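Local coordinates for protein ferulic acid esterase, AmCE1/Fae1A (Anaeromyces mucronatus, PDB 5CXX) that probably acts as a feruloyl esterase of the alpha/beta-hydrolase fold, releasing ferulic acid from its esters, and is captured here with that acid bound, at residues 161-166 / 212-217. Sequence-based numbering, arbitrary orientation.
Sequences TSLYIG and IVSLID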
ATOM      1  N   THR A 161       1.176   4.994   5.778  1.00 16.26           N
ATOM      2  CA  THR A 161       0.129   5.819   5.215  1.00 15.42           C
ATOM      3  C   THR A 161      -1.069   4.939   4.846  1.00 15.47           C
ATOM      4  O   THR A 161      -2.232   5.344   5.039  1.00 17.11           O
ATOM      5  CB  THR A 161       0.685   6.570   3.957  1.00 15.17           C
ATOM      6  OG1 THR A 161       1.776   7.399   4.441  1.00 18.23           O
ATOM      7  CG2 THR A 161      -0.413   7.458   3.317  1.00 19.30           C
ATOM      8  N   SER A 162      -0.807   3.735   4.339  1.00 15.60           N
ATOM      9  CA  SER A 162      -1.912   2.806   4.012  0.77 16.22           C
ATOM     10  C   SER A 162      -2.720   2.428   5.248  1.00 17.84           C
ATOM     11  O   SER A 162      -3.957   2.359   5.200  1.00 17.62           O
ATOM     12  CB  SER A 162      -1.375   1.521   3.362  0.77 15.97           C
ATOM     13  OG  SER A 162      -0.837   1.793   2.093  0.77 15.26           O
ATOM     14  N   LEU A 163      -2.033   2.174   6.373  1.00 15.45           N
ATOM     15  CA  LEU A 163      -2.769   1.803   7.583  1.00 17.20           C
ATOM     16  C   LEU A 163      -3.587   2.988   8.116  1.00 16.82           C
ATOM     17  O   LEU A 163      -4.732   2.819   8.550  1.00 18.69           O
ATOM     18  CB  LEU A 163      -1.798   1.369   8.702  1.00 18.23           C
ATOM     19  CG  LEU A 163      -1.290  -0.052   8.502  1.00 19.63           C
ATOM     20  CD1 LEU A 163      -0.057  -0.334   9.440  1.00 19.93           C
ATOM     21  CD2 LEU A 163      -2.412  -1.094   8.816  1.00 20.38           C
ATOM     22  N   TYR A 164      -2.984   4.185   8.066  1.00 17.42           N
ATOM     23  CA  TYR A 164      -3.686   5.372   8.555  1.00 18.24           C
ATOM     24  C   TYR A 164      -4.972   5.583   7.745  1.00 19.17           C
ATOM     25  O   TYR A 164      -6.063   5.804   8.298  1.00 18.68           O
ATOM     26  CB  TYR A 164      -2.730   6.577   8.445  1.00 18.63           C
ATOM     27  CG  TYR A 164      -3.363   7.910   8.751  1.00 22.71           C
ATOM     28  CD1 TYR A 164      -3.893   8.177  10.011  1.00 29.54           C
ATOM     29  CD2 TYR A 164      -3.311   8.909   7.796  1.00 26.88           C
ATOM     30  CE1 TYR A 164      -4.436   9.428  10.286  1.00 29.84           C
ATOM     31  CE2 TYR A 164      -3.863  10.195   8.074  1.00 37.07           C
ATOM     32  CZ  TYR A 164      -4.443  10.398   9.307  1.00 39.26           C
ATOM     33  OH  TYR A 164      -4.959  11.656   9.592  1.00 48.80           O
ATOM     34  N   ILE A 165      -4.821   5.585   6.417  1.00 16.74           N
ATOM     35  CA  ILE A 165      -5.981   5.859   5.586  1.00 17.70           C
ATOM     36  C   ILE A 165      -6.980   4.719   5.692  1.00 19.56           C
ATOM     37  O   ILE A 165      -8.222   4.918   5.762  1.00 19.36           O
ATOM     38  CB  ILE A 165      -5.545   6.104   4.121  1.00 16.71           C
ATOM     39  CG1 ILE A 165      -4.694   7.380   4.005  1.00 15.60           C
ATOM     40  CG2 ILE A 165      -6.826   6.200   3.242  1.00 19.29           C
ATOM     41  CD1 ILE A 165      -3.982   7.455   2.608  1.00 16.84           C
ATOM     42  N   GLY A 166      -6.487   3.473   5.662  1.00 16.84           N
ATOM     43  CA  GLY A 166      -7.368   2.289   5.674  1.00 16.95           C
ATOM     44  C   GLY A 166      -8.178   2.189   6.962  1.00 17.82           C
ATOM     45  O   GLY A 166      -9.295   1.628   6.914  1.00 22.65           O
ATOM     46  N   ILE A 212     -12.080  -5.475   5.262  1.00 22.37           N
ATOM     47  CA  ILE A 212     -12.349  -6.841   4.852  1.00 22.54           C
ATOM     48  C   ILE A 212     -11.092  -7.710   5.098  1.00 24.29           C
ATOM     49  O   ILE A 212     -11.180  -8.846   5.567  1.00 25.20           O
ATOM     50  CB  ILE A 212     -12.784  -6.906   3.365  1.00 23.97           C
ATOM     51  CG1 ILE A 212     -14.025  -5.997   3.177  1.00 25.29           C
ATOM     52  CG2 ILE A 212     -13.042  -8.352   2.896  1.00 24.96           C
ATOM     53  CD1 ILE A 212     -14.425  -5.754   1.672  1.00 27.47           C
ATOM     54  N   VAL A 213      -9.933  -7.151   4.750  1.00 23.19           N
ATOM     55  CA  VAL A 213      -8.632  -7.759   5.062  1.00 20.70           C
ATOM     56  C   VAL A 213      -7.714  -6.626   5.534  1.00 23.85           C
ATOM     57  O   VAL A 213      -7.678  -5.519   4.914  1.00 22.41           O
ATOM     58  CB  VAL A 213      -8.003  -8.453   3.834  1.00 24.56           C
ATOM     59  CG1 VAL A 213      -6.600  -8.962   4.178  1.00 28.77           C
ATOM     60  CG2 VAL A 213      -8.862  -9.579   3.324  1.00 25.17           C
ATOM     61  N   SER A 214      -6.974  -6.835   6.631  1.00 19.04           N
ATOM     62  CA  SER A 214      -5.918  -5.926   7.100  1.00 19.08           C
ATOM     63  C   SER A 214      -4.712  -6.807   7.275  1.00 19.44           C
ATOM     64  O   SER A 214      -4.818  -7.831   7.955  1.00 22.13           O
ATOM     65  CB  SER A 214      -6.335  -5.262   8.426  1.00 20.18           C
ATOM     66  OG  SER A 214      -5.219  -4.569   8.921  1.00 21.19           O
ATOM     67  N   LEU A 215      -3.595  -6.501   6.595  1.00 18.77           N
ATOM     68  CA  LEU A 215      -2.437  -7.399   6.668  1.00 18.19           C
ATOM     69  C   LEU A 215      -1.220  -6.582   6.916  1.00 20.57           C
ATOM     70  O   LEU A 215      -1.016  -5.575   6.227  1.00 19.86           O
ATOM     71  CB  LEU A 215      -2.273  -8.181   5.368  1.00 19.89           C
ATOM     72  CG  LEU A 215      -1.070  -9.143   5.220  1.00 20.57           C
ATOM     73  CD1 LEU A 215      -1.415 -10.330   4.282  1.00 21.46           C
ATOM     74  CD2 LEU A 215       0.254  -8.427   4.741  1.00 20.98           C
ATOM     75  N   ILE A 216      -0.361  -7.045   7.820  1.00 18.15           N
ATOM     76  CA  ILE A 216       0.869  -6.341   8.151  1.00 17.28           C
ATOM     77  C   ILE A 216       1.994  -7.369   8.164  1.00 18.41           C
ATOM     78  O   ILE A 216       1.828  -8.474   8.726  1.00 18.18           O
ATOM     79  CB  ILE A 216       0.809  -5.709   9.555  1.00 19.16           C
ATOM     80  CG1 ILE A 216      -0.337  -4.744   9.666  1.00 21.14           C
ATOM     81  CG2 ILE A 216       2.150  -4.990   9.852  1.00 18.71           C
ATOM     82  CD1 ILE A 216      -0.477  -4.184  11.133  1.00 22.10           C
ATOM     83  N   ASP A 217       3.141  -7.030   7.524  1.00 18.47           N
ATOM     84  CA  ASP A 217       4.333  -7.873   7.705  1.00 18.64           C
ATOM     85  C   ASP A 217       5.556  -7.036   7.950  1.00 18.46           C
ATOM     86  O   ASP A 217       5.510  -5.778   7.907  1.00 18.07           O
ATOM     87  CB  ASP A 217       4.566  -8.899   6.525  1.00 18.00           C
ATOM     88  CG  ASP A 217       5.346  -8.313   5.302  1.00 20.28           C
ATOM     89  OD1 ASP A 217       5.232  -7.123   5.038  1.00 20.88           O
ATOM     90  OD2 ASP A 217       6.079  -9.096   4.634  1.00 18.24           O
TER
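L163, on helix 157-168, reaches I216 and S214 on strand 213-219 with the fork of its two methyls. CD1 of L163 meets CD1 of I216 at 4.2 Å, while CD2 of L163 stands 4.3 Å from CG1 of I216, so the far end of the isoleucine spans both branches of the leucine. With chi1 of I216 at -59° the ethyl arm leans toward L163, and its extended form (chi2 175°) lays CG1 and CD1 alongside the leucine methyls. Two residues back along the strand, on the same face, S214 approaches more loosely: its OG lies 4.5 Å from CD2 of L163. That hydroxyl is hydrogen-bonded to the phenol of Y167, one turn further along the helix, and I216 also touches W245 on the next strand. The neighbouring strand 175-179 contributes A178 to the same leucine, whose side chain is about 12 Å from the bound ferulic acid. Helix 157-168 forms the crossover from strand 150-155 to strand 175-179 and starts within a GxSxG sequence consistent with a nucleophile elbow. The buried L163-I216 contact is therefore sparse, dispersive and non-directional, while the S214-Y167 bond supplies a polar tie between helix and strand.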